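Conserved hypothetical protein (Pseudomonas aeruginosa PAO1, PDB 1TE5) probably acts as a class-II glutamine amidotransferase of the Ntn hydrolase type, releasing ammonia from glutamine, although its acceptor substrate is not known. Local coordinates at residues L4-N10 and V220-T226; F17-G21 and R33-I38; L157-D162 and W179-F183; R193-P199 and F211-P217. One frame throughout, in Å; residues are numbered along the deposited sequence.

In the fold
Interaction 1 is the buried centre: it joins strands 4-9 and 220-225 side by side, mostly through backbone hydrogen bonds. Interactions 2 and 3 are also buried, but they bring together elements that do not pair in one sheet, through side chains. Interaction 2 sets strand 12-19 of the four-stranded sheet against strand 35-42, in the same sheet as interaction 1. Interaction 3 sets helix 150-165 on the six-stranded sheet. Interaction 4 lies at the surface, where two loops meet through a carboxylate and a ring. Interaction 1 touches all three others: L5 meets F17, I224 meets T182, and V221 meets both R193 and F197.

Interaction 1: residues L4-N10 and V220-T226; sequences LLGMSAN and VVTVIAT
L5, M7 and A9 face A225, V223 and V221 in non-hydrogen-bonded antiparallel pairs, and G6 and S8 face I224 and T222 in hydrogen-bonded ones; the strand directions differ by 166°. G6 N gives to I224 O at 2.7 Å, and T222 N gives to S8 O at 2.9 Å. On the face carrying the odd-numbered residues, the L5 CD1 methyl reaches V223 CG1 at 3.9 Å. A9 CB meets V221 CB at 4.0 Å. S8 and T222 lie on the other face, where T222 OG1 and S8 OG both bond to G249. Side chains extend the ladder at both ends. T226 OG1 accepts a nearly straight bond from L4 N (3.1 Å, 165°). At the far end N10 CG sits between its backbone N and carbonyl carbon (chi1 65°). This brings N10 OD1 to V220 N at 3.1 Å, with the donor above the amide plane. N10 ND2 packs on V220 CG2 at 3.6 Å and bonds to D218 O. Strand 73-80 pairs with 4-9 on one side, and strand 188-194 with 220-225 on the other. The pair thus lies mid-sheet in a seven-stranded antiparallel sheet, consistent with one sheet of the alpha-beta-beta-alpha sandwich of Ntn hydrolases.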
# COMPACT_ATOMS: atom_id res chain seq x y z
N LEU A 4 4.53 -18.82 -1.45
CA LEU A 4 3.39 -18.21 -0.77
C LEU A 4 3.60 -18.33 0.74
O LEU A 4 4.13 -19.33 1.22
CB LEU A 4 2.08 -18.91 -1.15
CG LEU A 4 1.51 -18.71 -2.56
CD1 LEU A 4 0.21 -19.49 -2.68
CD2 LEU A 4 1.27 -17.24 -2.84
N LEU A 5 3.19 -17.32 1.48
CA LEU A 5 3.36 -17.32 2.93
C LEU A 5 2.27 -16.51 3.64
O LEU A 5 2.20 -15.29 3.48
CB LEU A 5 4.75 -16.77 3.29
CG LEU A 5 5.15 -16.61 4.75
CD1 LEU A 5 4.95 -17.90 5.54
CD2 LEU A 5 6.60 -16.18 4.79
N GLY A 6 1.44 -17.19 4.42
CA GLY A 6 0.39 -16.51 5.13
C GLY A 6 0.38 -16.83 6.61
O GLY A 6 1.12 -17.70 7.09
N MET A 7 -0.42 -16.07 7.35
CA MET A 7 -0.58 -16.26 8.77
C MET A 7 -1.91 -15.69 9.23
O MET A 7 -2.27 -14.57 8.86
CB MET A 7 0.53 -15.60 9.59
CG MET A 7 0.32 -15.80 11.10
SD MET A 7 1.04 -14.58 12.19
CE MET A 7 -0.02 -13.20 11.92
N SER A 8 -2.60 -16.47 10.04
CA SER A 8 -3.88 -16.07 10.62
C SER A 8 -3.70 -16.37 12.11
O SER A 8 -3.30 -17.48 12.47
CB SER A 8 -5.00 -16.92 10.02
OG SER A 8 -6.24 -16.62 10.63
N ALA A 9 -3.87 -15.36 12.95
CA ALA A 9 -3.73 -15.51 14.39
C ALA A 9 -4.91 -14.89 15.11
O ALA A 9 -5.69 -14.13 14.52
CB ALA A 9 -2.44 -14.86 14.85
N ASN A 10 -5.07 -15.22 16.40
CA ASN A 10 -6.17 -14.67 17.18
C ASN A 10 -5.77 -13.53 18.13
O ASN A 10 -6.59 -13.05 18.91
CB ASN A 10 -6.98 -15.76 17.90
CG ASN A 10 -6.18 -16.50 18.95
OD1 ASN A 10 -5.04 -16.17 19.25
ND2 ASN A 10 -6.80 -17.51 19.55
N VAL A 220 -3.44 -18.77 19.36
CA VAL A 220 -3.56 -19.75 18.29
C VAL A 220 -3.04 -19.02 17.05
O VAL A 220 -3.56 -17.96 16.69
CB VAL A 220 -5.03 -20.23 18.05
CG1 VAL A 220 -5.08 -21.23 16.88
CG2 VAL A 220 -5.60 -20.87 19.29
N VAL A 221 -1.96 -19.53 16.48
CA VAL A 221 -1.38 -18.92 15.28
C VAL A 221 -1.08 -19.98 14.24
O VAL A 221 -0.42 -20.98 14.52
CB VAL A 221 -0.13 -18.03 15.62
CG1 VAL A 221 0.22 -18.10 17.09
CG2 VAL A 221 1.06 -18.41 14.76
N THR A 222 -1.60 -19.75 13.04
CA THR A 222 -1.43 -20.66 11.91
C THR A 222 -0.59 -20.06 10.81
O THR A 222 -0.79 -18.91 10.42
CB THR A 222 -2.78 -21.05 11.32
OG1 THR A 222 -3.49 -21.84 12.28
CG2 THR A 222 -2.61 -21.84 10.02
N VAL A 223 0.37 -20.83 10.33
CA VAL A 223 1.25 -20.40 9.26
C VAL A 223 0.92 -21.25 8.04
O VAL A 223 0.66 -22.45 8.17
CB VAL A 223 2.73 -20.58 9.64
CG1 VAL A 223 3.63 -20.04 8.52
CG2 VAL A 223 3.02 -19.88 10.96
N ILE A 224 0.86 -20.62 6.88
CA ILE A 224 0.56 -21.30 5.62
C ILE A 224 1.72 -20.98 4.65
O ILE A 224 2.14 -19.84 4.54
CB ILE A 224 -0.77 -20.80 5.02
CG1 ILE A 224 -1.88 -20.91 6.07
CG2 ILE A 224 -1.14 -21.61 3.80
CD1 ILE A 224 -2.96 -19.90 5.90
N ALA A 225 2.26 -22.01 4.01
CA ALA A 225 3.36 -21.83 3.08
C ALA A 225 3.17 -22.76 1.91
O ALA A 225 2.29 -23.62 1.94
CB ALA A 225 4.68 -22.11 3.76
N THR A 226 3.96 -22.58 0.85
CA THR A 226 3.86 -23.44 -0.33
C THR A 226 4.26 -24.85 0.09
O THR A 226 3.77 -25.84 -0.46
CB THR A 226 4.76 -22.93 -1.48
OG1 THR A 226 4.15 -21.81 -2.12
CG2 THR A 226 5.00 -24.03 -2.52

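Interaction 2: residues F17-G21 and R33-I38; sequences FSFTG and RDGWGI
The methyl CD1 of I38 sits over one face of the F17 ring. This CH-pi contact is close: I38 CD1 is 3.4 Å from the F17 ring centroid and only 15° off the ring normal. F17 and I38 point at each other from the two strands. The same methyl also lies near the plane of the F19 ring, at its edge, with I38 CD1 4.3 Å from F19 CE2. The aromatic contact is between F19 and W36. F19 CZ stands over one face of the indole, 3.7 Å from W36 CD2, and the ring planes are inclined at 49°. With chi1 at 58°, W36 is folded over its own backbone, which turns the indole to meet F19. The strands do not pair: their axes are 11.4 Å apart, so side chains join the four-stranded sheet to the seven-stranded one, in a family with the Ntn hydrolase fold. V60 and V64 of helix 59-66 also touch W36. R33 NH2 approaches the F19 ring obliquely, 3.4 Å from F19 CD1, and the guanidinium and ring planes stand almost perpendicular. The polar contacts are those of R33 NH1. It makes a weak, long hydrogen bond to T20 O (3.4 Å), with the oxygen in the guanidinium plane, and a salt bridge with D57.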
# COMPACT_ATOMS: atom_id res chain seq x y z
N PHE A 17 10.98 -10.70 9.59
CA PHE A 17 11.51 -11.17 8.33
C PHE A 17 12.95 -10.72 8.27
O PHE A 17 13.24 -9.56 8.54
CB PHE A 17 10.76 -10.57 7.14
CG PHE A 17 9.45 -11.22 6.87
CD1 PHE A 17 8.33 -10.90 7.63
CD2 PHE A 17 9.33 -12.17 5.85
CE1 PHE A 17 7.10 -11.50 7.38
CE2 PHE A 17 8.10 -12.78 5.59
CZ PHE A 17 6.98 -12.44 6.36
N SER A 18 13.83 -11.65 7.95
CA SER A 18 15.24 -11.37 7.82
C SER A 18 15.67 -11.88 6.46
O SER A 18 15.73 -13.09 6.25
CB SER A 18 16.06 -12.07 8.92
OG SER A 18 15.82 -11.52 10.20
N PHE A 19 15.81 -10.97 5.51
CA PHE A 19 16.29 -11.35 4.19
C PHE A 19 17.81 -11.43 4.30
O PHE A 19 18.46 -10.48 4.77
CB PHE A 19 15.91 -10.31 3.13
CG PHE A 19 14.51 -10.43 2.66
CD1 PHE A 19 14.20 -11.20 1.54
CD2 PHE A 19 13.48 -9.77 3.33
CE1 PHE A 19 12.88 -11.32 1.10
CE2 PHE A 19 12.15 -9.89 2.90
CZ PHE A 19 11.85 -10.66 1.78
N THR A 20 18.38 -12.60 3.99
CA THR A 20 19.83 -12.72 4.03
C THR A 20 20.33 -11.80 2.92
O THR A 20 19.80 -11.83 1.80
CB THR A 20 20.31 -14.19 3.74
OG1 THR A 20 19.90 -15.07 4.79
CG2 THR A 20 21.84 -14.24 3.64
N GLY A 21 21.27 -10.92 3.26
CA GLY A 21 21.82 -10.00 2.28
C GLY A 21 22.37 -10.77 1.09
O GLY A 21 22.76 -11.93 1.23
N ARG A 33 18.27 -10.59 -6.63
CA ARG A 33 17.26 -11.09 -5.69
C ARG A 33 15.90 -11.18 -6.37
O ARG A 33 15.51 -10.28 -7.11
CB ARG A 33 17.12 -10.15 -4.48
CG ARG A 33 16.06 -10.59 -3.48
CD ARG A 33 15.82 -9.51 -2.43
NE ARG A 33 17.05 -9.12 -1.76
CZ ARG A 33 17.62 -9.81 -0.77
NH1 ARG A 33 18.75 -9.38 -0.24
NH2 ARG A 33 17.06 -10.92 -0.32
N ASP A 34 15.21 -12.29 -6.15
CA ASP A 34 13.89 -12.48 -6.73
C ASP A 34 12.84 -11.63 -6.01
O ASP A 34 12.88 -11.47 -4.80
CB ASP A 34 13.47 -13.95 -6.65
CG ASP A 34 13.92 -14.76 -7.85
OD1 ASP A 34 13.84 -16.00 -7.78
OD2 ASP A 34 14.32 -14.17 -8.87
N GLY A 35 11.87 -11.17 -6.79
CA GLY A 35 10.79 -10.34 -6.26
C GLY A 35 10.03 -10.89 -5.06
O GLY A 35 9.84 -12.11 -4.93
N TRP A 36 9.58 -10.01 -4.18
CA TRP A 36 8.86 -10.43 -2.98
C TRP A 36 7.75 -9.45 -2.60
O TRP A 36 7.71 -8.33 -3.08
CB TRP A 36 9.85 -10.57 -1.82
CG TRP A 36 10.58 -9.30 -1.54
CD1 TRP A 36 11.66 -8.81 -2.23
CD2 TRP A 36 10.25 -8.31 -0.57
NE1 TRP A 36 12.01 -7.57 -1.75
CE2 TRP A 36 11.16 -7.24 -0.73
CE3 TRP A 36 9.27 -8.22 0.43
CZ2 TRP A 36 11.12 -6.09 0.06
CZ3 TRP A 36 9.23 -7.08 1.21
CH2 TRP A 36 10.15 -6.03 1.02
N GLY A 37 6.92 -9.86 -1.65
CA GLY A 37 5.84 -9.00 -1.21
C GLY A 37 5.28 -9.49 0.11
O GLY A 37 5.10 -10.69 0.31
N ILE A 38 5.03 -8.56 1.02
CA ILE A 38 4.49 -8.89 2.33
C ILE A 38 3.46 -7.85 2.73
O ILE A 38 3.79 -6.67 2.90
CB ILE A 38 5.60 -8.92 3.40
CG1 ILE A 38 6.65 -9.98 3.03
CG2 ILE A 38 5.01 -9.21 4.76
CD1 ILE A 38 7.93 -9.86 3.82

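Interaction 3: residues L157-D162 and W179-F183; sequences LISACD and WLFTF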
# COMPACT_ATOMS: atom_id res chain seq x y z
N LEU A 157 -16.10 -17.68 -4.17
CA LEU A 157 -14.64 -17.77 -4.10
C LEU A 157 -14.17 -19.11 -4.66
O LEU A 157 -13.25 -19.17 -5.47
CB LEU A 157 -14.16 -17.66 -2.65
CG LEU A 157 -14.36 -16.35 -1.90
CD1 LEU A 157 -13.81 -16.48 -0.49
CD2 LEU A 157 -13.67 -15.23 -2.64
N ILE A 158 -14.78 -20.18 -4.16
CA ILE A 158 -14.47 -21.55 -4.56
C ILE A 158 -14.71 -21.76 -6.05
O ILE A 158 -13.95 -22.46 -6.73
CB ILE A 158 -15.35 -22.56 -3.79
CG1 ILE A 158 -15.29 -22.26 -2.29
CG2 ILE A 158 -14.89 -23.99 -4.06
CD1 ILE A 158 -16.38 -22.93 -1.50
N SER A 159 -15.81 -21.19 -6.54
CA SER A 159 -16.18 -21.31 -7.94
C SER A 159 -15.12 -20.75 -8.86
O SER A 159 -14.68 -21.42 -9.79
CB SER A 159 -17.51 -20.59 -8.18
OG SER A 159 -18.58 -21.23 -7.51
N ALA A 160 -14.73 -19.51 -8.60
CA ALA A 160 -13.72 -18.83 -9.41
C ALA A 160 -12.39 -19.57 -9.39
O ALA A 160 -11.74 -19.70 -10.43
CB ALA A 160 -13.54 -17.40 -8.92
N CYS A 161 -11.99 -20.04 -8.21
CA CYS A 161 -10.74 -20.77 -8.07
C CYS A 161 -10.77 -22.05 -8.89
O CYS A 161 -9.77 -22.42 -9.51
CB CYS A 161 -10.47 -21.09 -6.60
SG CYS A 161 -9.88 -19.67 -5.64
N ASP A 162 -11.92 -22.72 -8.88
CA ASP A 162 -12.11 -23.96 -9.63
C ASP A 162 -11.91 -23.72 -11.12
O ASP A 162 -11.29 -24.53 -11.81
CB ASP A 162 -13.53 -24.50 -9.41
CG ASP A 162 -13.56 -25.65 -8.42
OD1 ASP A 162 -12.73 -26.57 -8.54
OD2 ASP A 162 -14.44 -25.63 -7.52
N TRP A 179 -10.68 -12.95 7.76
CA TRP A 179 -10.39 -14.32 7.40
C TRP A 179 -9.30 -14.38 6.35
O TRP A 179 -9.02 -13.40 5.65
CB TRP A 179 -11.65 -14.99 6.87
CG TRP A 179 -12.43 -14.12 5.93
CD1 TRP A 179 -13.49 -13.31 6.24
CD2 TRP A 179 -12.16 -13.91 4.53
NE1 TRP A 179 -13.89 -12.61 5.12
CE2 TRP A 179 -13.10 -12.97 4.06
CE3 TRP A 179 -11.22 -14.43 3.64
CZ2 TRP A 179 -13.12 -12.53 2.74
CZ3 TRP A 179 -11.24 -13.99 2.32
CH2 TRP A 179 -12.18 -13.05 1.89
N LEU A 180 -8.73 -15.57 6.19
CA LEU A 180 -7.69 -15.79 5.21
C LEU A 180 -8.08 -17.01 4.43
O LEU A 180 -8.04 -18.12 4.94
CB LEU A 180 -6.35 -16.00 5.93
CG LEU A 180 -5.08 -16.34 5.14
CD1 LEU A 180 -5.04 -15.61 3.82
CD2 LEU A 180 -3.89 -15.96 5.98
N PHE A 181 -8.54 -16.80 3.20
CA PHE A 181 -8.94 -17.87 2.32
C PHE A 181 -7.71 -18.49 1.66
O PHE A 181 -6.85 -17.79 1.14
CB PHE A 181 -9.91 -17.34 1.26
CG PHE A 181 -10.39 -18.38 0.29
CD1 PHE A 181 -10.00 -18.33 -1.04
CD2 PHE A 181 -11.25 -19.39 0.70
CE1 PHE A 181 -10.47 -19.26 -1.96
CE2 PHE A 181 -11.72 -20.33 -0.21
CZ PHE A 181 -11.33 -20.27 -1.54
N THR A 182 -7.62 -19.82 1.67
CA THR A 182 -6.51 -20.50 0.96
C THR A 182 -7.12 -21.46 -0.06
O THR A 182 -8.23 -21.98 0.10
CB THR A 182 -5.55 -21.35 1.84
OG1 THR A 182 -6.17 -22.57 2.24
CG2 THR A 182 -5.15 -20.59 3.04
N PHE A 183 -6.39 -21.66 -1.12
CA PHE A 183 -6.78 -22.56 -2.21
C PHE A 183 -5.53 -23.24 -2.75
O PHE A 183 -4.56 -22.57 -3.10
CB PHE A 183 -7.50 -21.82 -3.35
CG PHE A 183 -8.06 -22.74 -4.40
CD1 PHE A 183 -9.31 -23.33 -4.23
CD2 PHE A 183 -7.34 -23.04 -5.56
CE1 PHE A 183 -9.82 -24.20 -5.19
CE2 PHE A 183 -7.84 -23.91 -6.52
CZ PHE A 183 -9.08 -24.49 -6.33
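C161 meets two phenylalanine rings in two different ways. Its sulfur makes a sulfur-aromatic contact in the plane of the F181 ring, at the edge, with C161 SG 3.7 Å from F181 CE1. Over F183 the same side chain lies on the face. C161 CB makes a CH-pi contact, 3.4 Å from the F183 ring centroid and almost directly above it. C161 SG lies further along that face, 4.2 Å from the F183 centroid, in a second sulfur-aromatic contact. The torsion of C161 helps: SG is anti to the carbonyl carbon (chi1 -76°), which carries the sulfur toward F181 while CB stays above F183. F181 has a second helix partner. L157 CD1 makes a CH-pi contact over one face of its ring, 4.1 Å from the F181 centroid and 15° off the normal. L157 CB approaches F181 CZ at 4.0 Å, and the two side chains lie alongside, pointing opposite ways. The same L157 CD1 only just reaches W179 CH2, at 4.5 Å. The contact is thus apolar and sulfur-aromatic. Strand 180-183 runs at 31° to the helix segment, with the axes 10.2 Å apart. It lies between strands 171-175 and 243-247 of the six-stranded antiparallel sheet. Helix 150-165 packs on one face of it, where L154 of the same helix also touches F181, and F170 touches both C161 and F183.

Interaction 4: residues R193-P199 and F211-P217; sequences RRAPFGP and FHAETTP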
# COMPACT_ATOMS: atom_id res chain seq x y z
N ARG A 193 -0.32 -23.60 15.71
CA ARG A 193 0.41 -23.69 16.97
C ARG A 193 -0.49 -23.14 18.07
O ARG A 193 -0.98 -22.02 17.97
CB ARG A 193 1.71 -22.89 16.87
CG ARG A 193 2.68 -23.47 15.83
CD ARG A 193 3.73 -22.46 15.39
NE ARG A 193 4.59 -22.01 16.48
CZ ARG A 193 4.73 -20.74 16.86
NH1 ARG A 193 5.54 -20.43 17.86
NH2 ARG A 193 4.04 -19.78 16.25
N ARG A 194 -0.74 -23.94 19.09
CA ARG A 194 -1.60 -23.53 20.20
C ARG A 194 -0.82 -23.28 21.48
O ARG A 194 0.04 -24.08 21.84
CB ARG A 194 -2.66 -24.60 20.44
CG ARG A 194 -3.57 -24.76 19.27
CD ARG A 194 -4.31 -26.07 19.27
NE ARG A 194 -5.06 -26.21 18.02
CZ ARG A 194 -6.11 -25.45 17.71
NH1 ARG A 194 -6.73 -25.63 16.56
NH2 ARG A 194 -6.55 -24.54 18.57
N ALA A 195 -1.14 -22.19 22.16
CA ALA A 195 -0.47 -21.85 23.41
C ALA A 195 -0.63 -22.99 24.41
O ALA A 195 -1.70 -23.60 24.49
CB ALA A 195 -1.02 -20.56 23.97
N PRO A 196 0.43 -23.29 25.18
CA PRO A 196 1.72 -22.62 25.13
C PRO A 196 2.64 -23.15 24.02
O PRO A 196 2.62 -24.34 23.69
CB PRO A 196 2.30 -22.93 26.50
CG PRO A 196 1.87 -24.35 26.68
CD PRO A 196 0.42 -24.34 26.22
N PHE A 197 3.41 -22.24 23.44
CA PHE A 197 4.36 -22.59 22.40
C PHE A 197 5.59 -21.70 22.53
O PHE A 197 5.50 -20.58 23.04
CB PHE A 197 3.72 -22.51 21.00
CG PHE A 197 3.04 -21.20 20.70
CD1 PHE A 197 3.77 -20.03 20.54
CD2 PHE A 197 1.67 -21.15 20.54
CE1 PHE A 197 3.14 -18.84 20.22
CE2 PHE A 197 1.02 -19.96 20.22
CZ PHE A 197 1.77 -18.80 20.06
N GLY A 198 6.76 -22.23 22.17
CA GLY A 198 7.97 -21.43 22.26
C GLY A 198 8.30 -20.83 20.91
O GLY A 198 7.65 -21.14 19.91
N PRO A 199 9.34 -19.99 20.84
CA PRO A 199 9.75 -19.35 19.58
C PRO A 199 10.12 -20.36 18.51
O PRO A 199 10.72 -21.39 18.79
CB PRO A 199 10.94 -18.49 20.01
CG PRO A 199 11.50 -19.24 21.18
CD PRO A 199 10.25 -19.60 21.93
N PHE A 211 9.36 -16.40 14.96
CA PHE A 211 8.14 -16.28 15.75
C PHE A 211 8.53 -16.38 17.22
O PHE A 211 9.46 -17.10 17.58
CB PHE A 211 7.15 -17.38 15.38
CG PHE A 211 6.54 -17.21 14.02
CD1 PHE A 211 7.13 -17.78 12.90
CD2 PHE A 211 5.37 -16.48 13.85
CE1 PHE A 211 6.56 -17.62 11.64
CE2 PHE A 211 4.79 -16.32 12.59
CZ PHE A 211 5.38 -16.89 11.48
N HIS A 212 7.86 -15.61 18.07
CA HIS A 212 8.15 -15.61 19.50
C HIS A 212 7.27 -16.56 20.28
O HIS A 212 6.59 -17.41 19.70
CB HIS A 212 8.02 -14.19 20.07
CG HIS A 212 8.92 -13.18 19.42
ND1 HIS A 212 8.77 -11.82 19.58
CD2 HIS A 212 9.99 -13.34 18.59
CE1 HIS A 212 9.70 -11.18 18.89
NE2 HIS A 212 10.45 -12.08 18.28
N ALA A 213 7.35 -16.47 21.61
CA ALA A 213 6.55 -17.29 22.51
C ALA A 213 5.13 -16.72 22.55
O ALA A 213 4.86 -15.68 21.96
CB ALA A 213 7.16 -17.29 23.90
N GLU A 214 4.23 -17.38 23.28
CA GLU A 214 2.84 -16.94 23.36
C GLU A 214 2.63 -15.66 24.16
O GLU A 214 3.29 -15.41 25.18
CB GLU A 214 1.95 -18.05 23.91
CG GLU A 214 2.03 -18.27 25.43
CD GLU A 214 3.23 -19.08 25.88
OE1 GLU A 214 3.63 -18.94 27.06
OE2 GLU A 214 3.75 -19.89 25.07
N THR A 215 1.68 -14.85 23.69
CA THR A 215 1.30 -13.58 24.30
C THR A 215 0.37 -13.83 25.49
O THR A 215 0.49 -13.20 26.54
CB THR A 215 0.52 -12.71 23.29
OG1 THR A 215 1.30 -12.56 22.09
CG2 THR A 215 0.21 -11.34 23.87
N THR A 216 -0.61 -14.71 25.26
CA THR A 216 -1.60 -15.09 26.27
C THR A 216 -1.71 -16.62 26.26
O THR A 216 -1.23 -17.28 25.34
CB THR A 216 -3.02 -14.53 25.94
OG1 THR A 216 -3.68 -15.38 24.99
CG2 THR A 216 -2.95 -13.14 25.36
N PRO A 217 -2.32 -17.20 27.30
CA PRO A 217 -2.45 -18.66 27.34
C PRO A 217 -3.49 -19.21 26.37
O PRO A 217 -3.75 -20.42 26.36
CB PRO A 217 -2.83 -18.92 28.80
CG PRO A 217 -3.59 -17.69 29.16
CD PRO A 217 -2.76 -16.59 28.57
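Two loops pack together at the surface, where the chain leaves strand 188-194, with a cis peptide before P196, and where it runs from strand 207-211 to strand 220-225. F197 and E214 carry the contact. E214 OE2 accepts from F197 N at 2.9 Å. The donor reaches the anti side of the carboxylate and is 29° out of its plane. Higher up the same side chain, E214 CB sits over one face of the F197 ring, 4.1 Å from its centroid. R193 NH2 lies over the opposite face, toward the rim. E214 bends at chi2 (-80°), which lets its carboxylate double back to the F197 backbone while its CB stays against the ring. A195 CB packs on E214 CB at 3.9 Å. A weak bond from E214 N to F197 O, at 3.5 Å, adds to the pairing of the loops. R193 NH1 makes a weak bond to G198 O within its own loop, and R193 NH2 lies near F211 CB at 4.0 Å. D219 touches A195, F197 and E214, and V221 also packs on F197. One feature is doubtful: E214 OE2 and F197 O, two acceptors, are 2.8 Å apart. The F197 N-H would favour a charged E214 carboxylate, while so close a carbonyl would disfavour it. The two effects oppose each other, so a shift of its pKa is only possible.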